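Cysteine-rich repeat secretory protein 15 (Arabidopsis thaliana, PDB 6GRF) probably modulates cell-to-cell trafficking through plasmodesmata, as a membrane protein whose extracellular part carries two DUF26 (Gnk2-homologous) domains. Local coordinates at residues K17-P20 / N21-F24; F138-R141 / R142-L146; L146-L149 / E150-Q153; E201-A205 / Q206-R210. All coordinates share one frame; numbering follows the deposited sequence.

How the contacts relate
Contact 1 (17-24) belongs to the first Gnk2-homologous domain and the other three to the second; it lies about 31 to 48 Å from them, centre to centre. Contacts 2 and 3 follow one helix, 136-149: contact 2 covers its middle turns, contact 3 its C-terminal end, and they share L146. Contact 4, a beta hairpin near the centre of the chain, is the buried one, and L149 CD1 packs on R210 O 3.9 Å away. The other three are partly buried. Chemistry follows place: a threonine hydroxyl and two aromatic rings at a helix start, a water-bridged arginine along the helix, hydroxyl-to-carbonyl bonds at its end, and stacked tyrosines on the sheet.

Contact 1: residues K17-P20 / N21-F24; sequences KYTP and NTPF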
loop_
_atom_site.group_PDB
_atom_site.type_symbol
_atom_site.label_atom_id
_atom_site.label_comp_id
_atom_site.label_asym_id
_atom_site.label_seq_id
_atom_site.Cartn_x
_atom_site.Cartn_y
_atom_site.Cartn_z
ATOM N N LYS A 17 -9.061 -18.234 9.882
ATOM C CA LYS A 17 -8.756 -17.722 11.210
ATOM C C LYS A 17 -7.874 -18.719 11.972
ATOM O O LYS A 17 -8.010 -19.931 11.800
ATOM C CB LYS A 17 -10.049 -17.445 11.981
ATOM C CG LYS A 17 -11.064 -16.554 11.271
ATOM C CD LYS A 17 -10.524 -15.200 10.875
ATOM C CE LYS A 17 -11.528 -14.363 10.108
ATOM N NZ LYS A 17 -10.864 -13.266 9.360
ATOM N N TYR A 18 -6.972 -18.181 12.805
ATOM C CA TYR A 18 -6.127 -18.954 13.699
ATOM C C TYR A 18 -6.768 -18.982 15.091
ATOM O O TYR A 18 -7.690 -18.225 15.376
ATOM C CB TYR A 18 -4.699 -18.404 13.715
ATOM C CG TYR A 18 -4.477 -17.087 14.417
ATOM C CD1 TYR A 18 -4.417 -15.898 13.708
ATOM C CD2 TYR A 18 -4.256 -17.028 15.782
ATOM C CE1 TYR A 18 -4.182 -14.684 14.339
ATOM C CE2 TYR A 18 -4.028 -15.822 16.431
ATOM C CZ TYR A 18 -3.988 -14.641 15.708
ATOM O OH TYR A 18 -3.753 -13.447 16.331
ATOM N N THR A 19 -6.286 -19.896 15.940
ATOM C CA THR A 19 -6.796 -20.048 17.291
ATOM C C THR A 19 -5.748 -19.532 18.277
ATOM O O THR A 19 -4.544 -19.603 18.011
ATOM C CB THR A 19 -7.211 -21.505 17.543
ATOM O OG1 THR A 19 -6.027 -22.304 17.579
ATOM C CG2 THR A 19 -8.151 -22.048 16.486
ATOM N N PRO A 20 -6.170 -18.990 19.443
ATOM C CA PRO A 20 -5.236 -18.585 20.499
ATOM C C PRO A 20 -4.285 -19.713 20.938
ATOM O O PRO A 20 -4.633 -20.879 20.799
ATOM C CB PRO A 20 -6.150 -18.233 21.684
ATOM C CG PRO A 20 -7.484 -17.891 21.051
ATOM C CD PRO A 20 -7.575 -18.753 19.810
ATOM N N ASN A 21 -3.100 -19.344 21.445
ATOM C CA ASN A 21 -2.122 -20.278 22.040
ATOM C C ASN A 21 -1.659 -21.307 21.005
ATOM O O ASN A 21 -1.574 -22.509 21.299
ATOM C CB ASN A 21 -2.679 -20.992 23.273
ATOM C CG ASN A 21 -3.262 -20.019 24.271
ATOM O OD1 ASN A 21 -2.913 -18.838 24.260
ATOM N ND2 ASN A 21 -4.164 -20.492 25.117
ATOM N N THR A 22 -1.362 -20.819 19.802
ATOM C CA THR A 22 -0.738 -21.609 18.767
ATOM C C THR A 22 0.587 -20.954 18.394
ATOM O O THR A 22 0.789 -19.768 18.635
ATOM C CB THR A 22 -1.671 -21.771 17.562
ATOM O OG1 THR A 22 -2.058 -20.474 17.096
ATOM C CG2 THR A 22 -2.892 -22.603 17.894
ATOM N N PRO A 23 1.555 -21.724 17.857
ATOM C CA PRO A 23 2.780 -21.144 17.310
ATOM C C PRO A 23 2.557 -19.982 16.326
ATOM O O PRO A 23 3.321 -19.034 16.340
ATOM C CB PRO A 23 3.435 -22.340 16.608
ATOM C CG PRO A 23 2.990 -23.530 17.437
ATOM C CD PRO A 23 1.571 -23.196 17.844
ATOM N N PHE A 24 1.507 -20.054 15.503
ATOM C CA PHE A 24 1.229 -18.974 14.582
ATOM C C PHE A 24 0.919 -17.676 15.344
ATOM O O PHE A 24 1.408 -16.613 14.951
ATOM C CB PHE A 24 0.109 -19.306 13.599
ATOM C CG PHE A 24 -0.140 -18.155 12.657
ATOM C CD1 PHE A 24 -1.069 -17.171 12.968
ATOM C CD2 PHE A 24 0.621 -18.001 11.511
ATOM C CE1 PHE A 24 -1.268 -16.091 12.119
ATOM C CE2 PHE A 24 0.418 -16.923 10.661
ATOM C CZ PHE A 24 -0.524 -15.967 10.967
#
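The Y18 ring has F24 over one of its faces, whereas the F24 ring receives Y18 at its edge, with Y18 CE1 in its plane. The closest atoms are Y18 CD1 and F24 CE1, 3.5 Å apart. The ring centroids are 5.2 Å apart and the planes lie at 57°, an oblique aromatic pair. With CG anti to the backbone N (chi1 -180°), the F24 ring points back to Y18, and the two side chains cross at about a right angle.

The polar link is a single hydrogen bond from T22 OG1 to T19 O, 2.8 Å long, with a C=O...donor angle of 163°, so the hydroxyl sits almost in line with the carbonyl. T22 is the N-cap residue of the helix. Here its hydroxyl ties the cap to the incoming loop, closing the turn through P20 and N21. Beside that bond T22 CG2 lies 3.2 Å from T19 OG1, the two threonine side chains crossing nearly perpendicularly.

In the first Gnk2-homologous domain, the contact joins the loop after strand 8-13 to the first turn of helix 23-39, whose E25 side chain accepts a hydrogen bond from N21 N. Y94 meets the Y18 ring edge-to-face and Y96 does the same with F24, so both rings pack against the loop between helix 74-91 and strand 98-102.

Contact 2: residues F138-R141 / R142-L146; sequences FFKR and RDDVL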
loop_
_atom_site.group_PDB
_atom_site.type_symbol
_atom_site.label_atom_id
_atom_site.label_comp_id
_atom_site.label_asym_id
_atom_site.label_seq_id
_atom_site.Cartn_x
_atom_site.Cartn_y
_atom_site.Cartn_z
ATOM N N PHE A 138 -7.658 19.265 -18.898
ATOM C CA PHE A 138 -7.554 18.527 -17.657
ATOM C C PHE A 138 -7.079 17.093 -17.923
ATOM O O PHE A 138 -6.214 16.581 -17.220
ATOM C CB PHE A 138 -8.896 18.476 -16.927
ATOM C CG PHE A 138 -8.821 17.683 -15.652
ATOM C CD1 PHE A 138 -8.203 18.214 -14.529
ATOM C CD2 PHE A 138 -9.307 16.384 -15.595
ATOM C CE1 PHE A 138 -8.120 17.475 -13.359
ATOM C CE2 PHE A 138 -9.211 15.646 -14.423
ATOM C CZ PHE A 138 -8.610 16.193 -13.314
ATOM N N PHE A 139 -7.665 16.452 -18.939
ATOM C CA PHE A 139 -7.410 15.050 -19.223
ATOM C C PHE A 139 -6.022 14.873 -19.849
ATOM O O PHE A 139 -5.358 13.884 -19.593
ATOM C CB PHE A 139 -8.572 14.467 -20.032
ATOM C CG PHE A 139 -9.802 14.308 -19.178
ATOM C CD1 PHE A 139 -9.782 13.486 -18.061
ATOM C CD2 PHE A 139 -10.950 15.031 -19.439
ATOM C CE1 PHE A 139 -10.894 13.364 -17.245
ATOM C CE2 PHE A 139 -12.062 14.915 -18.619
ATOM C CZ PHE A 139 -12.034 14.080 -17.526
ATOM N N LYS A 140 -5.573 15.844 -20.644
ATOM C CA LYS A 140 -4.250 15.775 -21.213
ATOM C C LYS A 140 -3.201 15.917 -20.095
ATOM O O LYS A 140 -2.166 15.250 -20.121
ATOM C CB LYS A 140 -4.058 16.839 -22.299
ATOM C CG LYS A 140 -2.759 16.678 -23.079
ATOM C CD LYS A 140 -2.605 17.599 -24.283
ATOM C CE LYS A 140 -1.725 17.021 -25.382
ATOM N NZ LYS A 140 -0.520 16.329 -24.851
ATOM N N ARG A 141 -3.470 16.789 -19.120
ATOM C CA ARG A 141 -2.546 17.019 -18.014
ATOM C C ARG A 141 -2.524 15.776 -17.113
ATOM O O ARG A 141 -1.485 15.389 -16.617
ATOM C CB ARG A 141 -2.932 18.256 -17.202
ATOM C CG ARG A 141 -2.994 19.552 -18.001
ATOM C CD ARG A 141 -1.678 20.290 -18.073
ATOM N NE ARG A 141 -1.777 21.621 -18.677
ATOM C CZ ARG A 141 -0.721 22.346 -19.022
ATOM N NH1 ARG A 141 0.488 21.943 -18.669
ATOM N NH2 ARG A 141 -0.869 23.453 -19.726
ATOM N N ARG A 142 -3.687 15.162 -16.913
ATOM C CA ARG A 142 -3.761 13.938 -16.153
ATOM C C ARG A 142 -2.895 12.871 -16.831
ATOM O O ARG A 142 -2.111 12.223 -16.168
ATOM C CB ARG A 142 -5.213 13.471 -16.025
ATOM C CG ARG A 142 -5.388 12.261 -15.115
ATOM C CD ARG A 142 -6.110 11.140 -15.837
ATOM N NE ARG A 142 -7.535 11.194 -15.616
ATOM C CZ ARG A 142 -8.439 10.457 -16.241
ATOM N NH1 ARG A 142 -8.346 10.208 -17.536
ATOM N NH2 ARG A 142 -9.446 9.973 -15.538
ATOM N N ASP A 143 -3.066 12.694 -18.145
ATOM C CA ASP A 143 -2.268 11.764 -18.924
ATOM C C ASP A 143 -0.770 12.023 -18.717
ATOM O O ASP A 143 -0.025 11.077 -18.491
ATOM C CB ASP A 143 -2.620 11.796 -20.410
ATOM C CG ASP A 143 -3.811 10.920 -20.759
ATOM O OD1 ASP A 143 -4.311 10.216 -19.844
ATOM O OD2 ASP A 143 -4.248 10.957 -21.938
ATOM N N ASP A 144 -0.332 13.286 -18.790
ATOM C CA ASP A 144 1.092 13.600 -18.593
ATOM C C ASP A 144 1.542 13.208 -17.171
ATOM O O ASP A 144 2.634 12.694 -16.983
ATOM C CB ASP A 144 1.406 15.077 -18.836
ATOM C CG ASP A 144 1.091 15.563 -20.239
ATOM O OD1 ASP A 144 1.215 14.773 -21.191
ATOM O OD2 ASP A 144 0.739 16.744 -20.365
ATOM N N VAL A 145 0.702 13.474 -16.173
ATOM C CA VAL A 145 1.029 13.186 -14.781
ATOM C C VAL A 145 1.153 11.665 -14.580
ATOM O O VAL A 145 2.137 11.202 -14.014
ATOM C CB VAL A 145 -0.010 13.823 -13.841
ATOM C CG1 VAL A 145 -0.053 13.168 -12.475
ATOM C CG2 VAL A 145 0.239 15.311 -13.707
ATOM N N LEU A 146 0.165 10.911 -15.069
ATOM C CA LEU A 146 0.105 9.460 -14.896
ATOM C C LEU A 146 1.254 8.799 -15.657
ATOM O O LEU A 146 1.809 7.809 -15.195
ATOM C CB LEU A 146 -1.253 8.934 -15.371
ATOM C CG LEU A 146 -2.446 9.285 -14.485
ATOM C CD1 LEU A 146 -3.702 8.617 -15.003
ATOM C CD2 LEU A 146 -2.204 8.895 -13.036
HETATM O O HOH W 1 -6.391 11.188 -18.995
#
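F139 and R142, three residues apart, run side by side in the same direction, and F139 CD1 lies over one face of the R142 guanidinium, 3.6 Å from NH1. The planes are 71° apart, so the ring is turned steeply against the guanidinium rather than stacked on it. Bends at chi2 and chi3 fold the arginine into this position.

Water adds a polar bridge. One molecule, at the guanidinium edge and in its plane, accepts from R142 NH1 at 2.6 Å and donates to F139 O and to D143 OD1, the last leg modelled so short that its length is doubtful. R142 NH2 has partners of its own in G195 O and Y211 OH, and D143 OD1 forms a salt bridge with K191, which together probably hold both charged ends in place.

Backbone bonds follow the i to i+4 pattern of an alpha helix, for example D143 N to F139 O at 3.0 Å with an N-H...O angle of 167°. Between charges, K140 NZ and D144 OD1 remain 4.3 Å apart, beyond a salt bridge.

Helix 136-149 lies against the antiparallel sheet of the second Gnk2-homologous domain, resting F138, R141 and V145 on V164 of strand 164-170, while L146 packs against V187 and L190 of the adjacent helix 176-193.

Contact 3: residues L146-L149 / E150-Q153; sequences LSDL and ESTQ
S151 turns its hydroxyl back to the carbonyl oxygen of D148, which it meets from in front. With chi1 at 71°, OG stands between the serine's own backbone N and carbonyl carbon, and from there it donates to D148 O. The modelled separation of 2.4 Å is very short, so the exact length is doubtful. S151 N donates to the same carbonyl oxygen at 3.1 Å, from well above the carbonyl plane, 62° out of it. The D148 carboxylate has its CG anti to the backbone N; OD2 is held by K157 NZ in a salt bridge and by S159 OG, and OD1 lies 3.4 Å from S151 OG.

One residue on, T152 repeats the pattern on L149 O. OG1 donates to this oxygen at 2.6 Å and T152 N at 3.1 Å, both from the same face of the carbonyl plane, so a single acceptor is gripped twice by one residue. The OG1 approach is only moderately tilted from that plane, whereas the amide stands 49° out of it.

E150 lies back along the helix instead. Its chain, extended beyond CG, passes the L146 carbonyl and brings OE1 to 3.8 Å from S147 CA.

E150 N to L146 O is a regular i to i+4 helical bond, but S151 N and T152 N each bond three residues back. This tightening, with the type I beta turn from L149 to T152, is how helix 136-149 ends before strand 156-161 of the second Gnk2-homologous domain.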
loop_
_atom_site.group_PDB
_atom_site.type_symbol
_atom_site.label_atom_id
_atom_site.label_comp_id
_atom_site.label_asym_id
_atom_site.label_seq_id
_atom_site.Cartn_x
_atom_site.Cartn_y
_atom_site.Cartn_z
ATOM N N LEU A 146 0.165 10.911 -15.069
ATOM C CA LEU A 146 0.105 9.460 -14.896
ATOM C C LEU A 146 1.254 8.799 -15.657
ATOM O O LEU A 146 1.809 7.809 -15.195
ATOM C CB LEU A 146 -1.253 8.934 -15.371
ATOM C CG LEU A 146 -2.446 9.285 -14.485
ATOM C CD1 LEU A 146 -3.702 8.617 -15.003
ATOM C CD2 LEU A 146 -2.204 8.895 -13.036
ATOM N N SER A 147 1.626 9.374 -16.803
ATOM C CA SER A 147 2.733 8.856 -17.578
ATOM C C SER A 147 4.057 9.012 -16.807
ATOM O O SER A 147 4.936 8.142 -16.863
ATOM C CB SER A 147 2.806 9.509 -18.920
ATOM O OG SER A 147 4.040 9.181 -19.533
ATOM N N ASP A 148 4.206 10.132 -16.102
ATOM C CA ASP A 148 5.398 10.405 -15.323
ATOM C C ASP A 148 5.463 9.466 -14.098
ATOM O O ASP A 148 6.532 8.967 -13.785
ATOM C CB ASP A 148 5.438 11.874 -14.914
ATOM C CG ASP A 148 6.712 12.271 -14.193
ATOM O OD1 ASP A 148 7.773 11.683 -14.485
ATOM O OD2 ASP A 148 6.623 13.136 -13.321
ATOM N N LEU A 149 4.325 9.249 -13.426
ATOM C CA LEU A 149 4.212 8.356 -12.251
ATOM C C LEU A 149 4.687 6.940 -12.619
ATOM O O LEU A 149 5.436 6.313 -11.853
ATOM C CB LEU A 149 2.764 8.317 -11.740
ATOM C CG LEU A 149 2.206 9.595 -11.108
ATOM C CD1 LEU A 149 0.843 9.335 -10.479
ATOM C CD2 LEU A 149 3.136 10.204 -10.075
ATOM N N GLU A 150 4.237 6.466 -13.786
ATOM C CA GLU A 150 4.540 5.144 -14.352
ATOM C C GLU A 150 6.042 4.930 -14.578
ATOM O O GLU A 150 6.436 3.815 -14.854
ATOM C CB GLU A 150 3.937 5.022 -15.749
ATOM C CG GLU A 150 2.587 4.362 -15.818
ATOM C CD GLU A 150 2.101 4.256 -17.255
ATOM O OE1 GLU A 150 2.578 5.047 -18.085
ATOM O OE2 GLU A 150 1.257 3.382 -17.550
ATOM N N SER A 151 6.830 6.016 -14.563
ATOM C CA SER A 151 8.274 6.006 -14.846
ATOM C C SER A 151 9.052 5.544 -13.608
ATOM O O SER A 151 10.219 5.161 -13.701
ATOM C CB SER A 151 8.782 7.364 -15.377
ATOM O OG SER A 151 8.813 8.423 -14.395
ATOM N N THR A 152 8.390 5.574 -12.454
ATOM C CA THR A 152 8.988 5.230 -11.191
ATOM C C THR A 152 9.532 3.793 -11.245
ATOM O O THR A 152 8.884 2.897 -11.804
ATOM C CB THR A 152 7.949 5.445 -10.096
ATOM O OG1 THR A 152 7.503 6.785 -10.314
ATOM C CG2 THR A 152 8.480 5.230 -8.697
ATOM N N GLN A 153 10.742 3.616 -10.696
ATOM C CA GLN A 153 11.434 2.308 -10.596
ATOM C C GLN A 153 11.632 1.917 -9.123
ATOM O O GLN A 153 11.541 0.742 -8.771
ATOM C CB GLN A 153 12.771 2.372 -11.335
ATOM C CG GLN A 153 12.624 2.392 -12.846
ATOM C CD GLN A 153 13.939 2.541 -13.572
ATOM O OE1 GLN A 153 15.018 2.361 -13.021
ATOM N NE2 GLN A 153 13.859 2.885 -14.838
#

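Contact 4: residues E201-A205 / Q206-R210; sequences EVYLA and QCYAR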
loop_
_atom_site.group_PDB
_atom_site.type_symbol
_atom_site.label_atom_id
_atom_site.label_comp_id
_atom_site.label_asym_id
_atom_site.label_seq_id
_atom_site.Cartn_x
_atom_site.Cartn_y
_atom_site.Cartn_z
ATOM N N GLU A 201 -7.873 7.211 -6.735
ATOM C CA GLU A 201 -6.769 6.440 -6.164
ATOM C C GLU A 201 -6.987 4.957 -6.485
ATOM O O GLU A 201 -8.099 4.474 -6.445
ATOM C CB GLU A 201 -6.616 6.721 -4.665
ATOM C CG GLU A 201 -7.904 6.699 -3.848
ATOM C CD GLU A 201 -7.732 7.021 -2.357
ATOM O OE1 GLU A 201 -6.641 7.535 -1.980
ATOM O OE2 GLU A 201 -8.679 6.757 -1.555
ATOM N N VAL A 202 -5.904 4.271 -6.859
ATOM C CA VAL A 202 -5.898 2.835 -7.046
ATOM C C VAL A 202 -4.750 2.216 -6.241
ATOM O O VAL A 202 -3.582 2.631 -6.350
ATOM C CB VAL A 202 -5.795 2.470 -8.534
ATOM C CG1 VAL A 202 -5.330 1.037 -8.735
ATOM C CG2 VAL A 202 -7.118 2.710 -9.233
ATOM N N TYR A 203 -5.099 1.199 -5.445
ATOM C CA TYR A 203 -4.152 0.472 -4.623
ATOM C C TYR A 203 -4.124 -0.984 -5.085
ATOM O O TYR A 203 -5.142 -1.659 -5.044
ATOM C CB TYR A 203 -4.538 0.553 -3.150
ATOM C CG TYR A 203 -4.486 1.941 -2.573
ATOM C CD1 TYR A 203 -3.370 2.385 -1.890
ATOM C CD2 TYR A 203 -5.555 2.807 -2.704
ATOM C CE1 TYR A 203 -3.311 3.660 -1.360
ATOM C CE2 TYR A 203 -5.512 4.088 -2.185
ATOM C CZ TYR A 203 -4.382 4.516 -1.519
ATOM O OH TYR A 203 -4.334 5.767 -0.996
ATOM N N LEU A 204 -2.960 -1.422 -5.566
ATOM C CA LEU A 204 -2.730 -2.810 -5.896
ATOM C C LEU A 204 -1.941 -3.450 -4.754
ATOM O O LEU A 204 -1.580 -2.782 -3.800
ATOM C CB LEU A 204 -1.971 -2.894 -7.221
ATOM C CG LEU A 204 -2.591 -2.110 -8.375
ATOM C CD1 LEU A 204 -1.860 -2.414 -9.669
ATOM C CD2 LEU A 204 -4.077 -2.414 -8.509
ATOM N N ALA A 205 -1.690 -4.754 -4.871
ATOM C CA ALA A 205 -1.013 -5.521 -3.822
ATOM C C ALA A 205 0.356 -4.914 -3.475
ATOM O O ALA A 205 0.710 -4.874 -2.300
ATOM C CB ALA A 205 -0.890 -6.964 -4.246
ATOM N N GLN A 206 1.107 -4.424 -4.473
ATOM C CA GLN A 206 2.524 -4.049 -4.262
ATOM C C GLN A 206 2.834 -2.586 -4.657
ATOM O O GLN A 206 4.005 -2.168 -4.624
ATOM C CB GLN A 206 3.405 -5.019 -5.045
ATOM C CG GLN A 206 3.329 -6.464 -4.555
ATOM C CD GLN A 206 4.364 -6.756 -3.496
ATOM O OE1 GLN A 206 4.556 -5.981 -2.564
ATOM N NE2 GLN A 206 5.063 -7.872 -3.651
ATOM N N CYS A 207 1.810 -1.796 -4.997
ATOM C CA CYS A 207 2.004 -0.387 -5.366
ATOM C C CYS A 207 0.668 0.349 -5.299
ATOM O O CYS A 207 -0.387 -0.281 -5.163
ATOM C CB CYS A 207 2.603 -0.247 -6.760
ATOM S SG CYS A 207 1.556 -0.875 -8.102
ATOM N N TYR A 208 0.733 1.683 -5.367
ATOM C CA TYR A 208 -0.462 2.485 -5.566
ATOM C C TYR A 208 -0.123 3.802 -6.280
ATOM O O TYR A 208 1.024 4.208 -6.388
ATOM C CB TYR A 208 -1.186 2.748 -4.247
ATOM C CG TYR A 208 -0.509 3.689 -3.284
ATOM C CD1 TYR A 208 0.341 3.221 -2.293
ATOM C CD2 TYR A 208 -0.770 5.048 -3.310
ATOM C CE1 TYR A 208 0.920 4.081 -1.369
ATOM C CE2 TYR A 208 -0.188 5.924 -2.407
ATOM C CZ TYR A 208 0.658 5.440 -1.427
ATOM O OH TYR A 208 1.226 6.301 -0.528
ATOM N N ALA A 209 -1.178 4.455 -6.752
ATOM C CA ALA A 209 -1.097 5.687 -7.493
ATOM C C ALA A 209 -2.403 6.459 -7.297
ATOM O O ALA A 209 -3.477 5.854 -7.254
ATOM C CB ALA A 209 -0.839 5.386 -8.942
ATOM N N ARG A 210 -2.266 7.782 -7.144
ATOM C CA ARG A 210 -3.352 8.722 -6.885
ATOM C C ARG A 210 -3.138 9.935 -7.789
ATOM O O ARG A 210 -2.024 10.305 -8.046
ATOM C CB ARG A 210 -3.354 9.304 -5.461
ATOM C CG ARG A 210 -3.334 8.302 -4.321
ATOM C CD ARG A 210 -3.837 8.862 -2.995
ATOM N NE ARG A 210 -2.823 9.616 -2.275
ATOM C CZ ARG A 210 -2.596 10.917 -2.440
ATOM N NH1 ARG A 210 -3.372 11.612 -3.258
ATOM N NH2 ARG A 210 -1.600 11.508 -1.795
HETATM O O HOH W 2 2.600 -6.003 -0.780
#
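V202 and A209 form the hydrogen-bonded pair of an antiparallel beta hairpin, made by the two adjacent strands 199-204 and 207-213 of the five-stranded antiparallel sheet of the second Gnk2-homologous domain. V202 N donates to A209 O at 2.9 Å and 176°, almost straight, and A209 N returns a bond to V202 O. Nearer the turn, L204 N bonds C207 O at 2.8 Å. The segments 201-204 and 207-210 run practically antiparallel.

At the turn, a water donates to both A205 O and Q206 OE1, while Q206 NE2 bonds D173 and the K117 carbonyl. C207 is joined by a disulfide to C182 of helix 176-193.

Packing centres on Y203 and Y208, a non-hydrogen-bonded pair whose side chains share a sheet face with E201 and R210. Their rings make an offset stack, centroids 4.7 Å apart and planes at 29°, with Y203 CE1 over the rim of the Y208 face. On the other face V202 packs against L190 of helix 176-193.

E201 and R210 lie alongside each other without a salt bridge: E201 OE1 touches R210 CD at 3.3 Å. That same OE1 accepts Y203 OH at 3.1 Å, from 59° above the carboxylate plane.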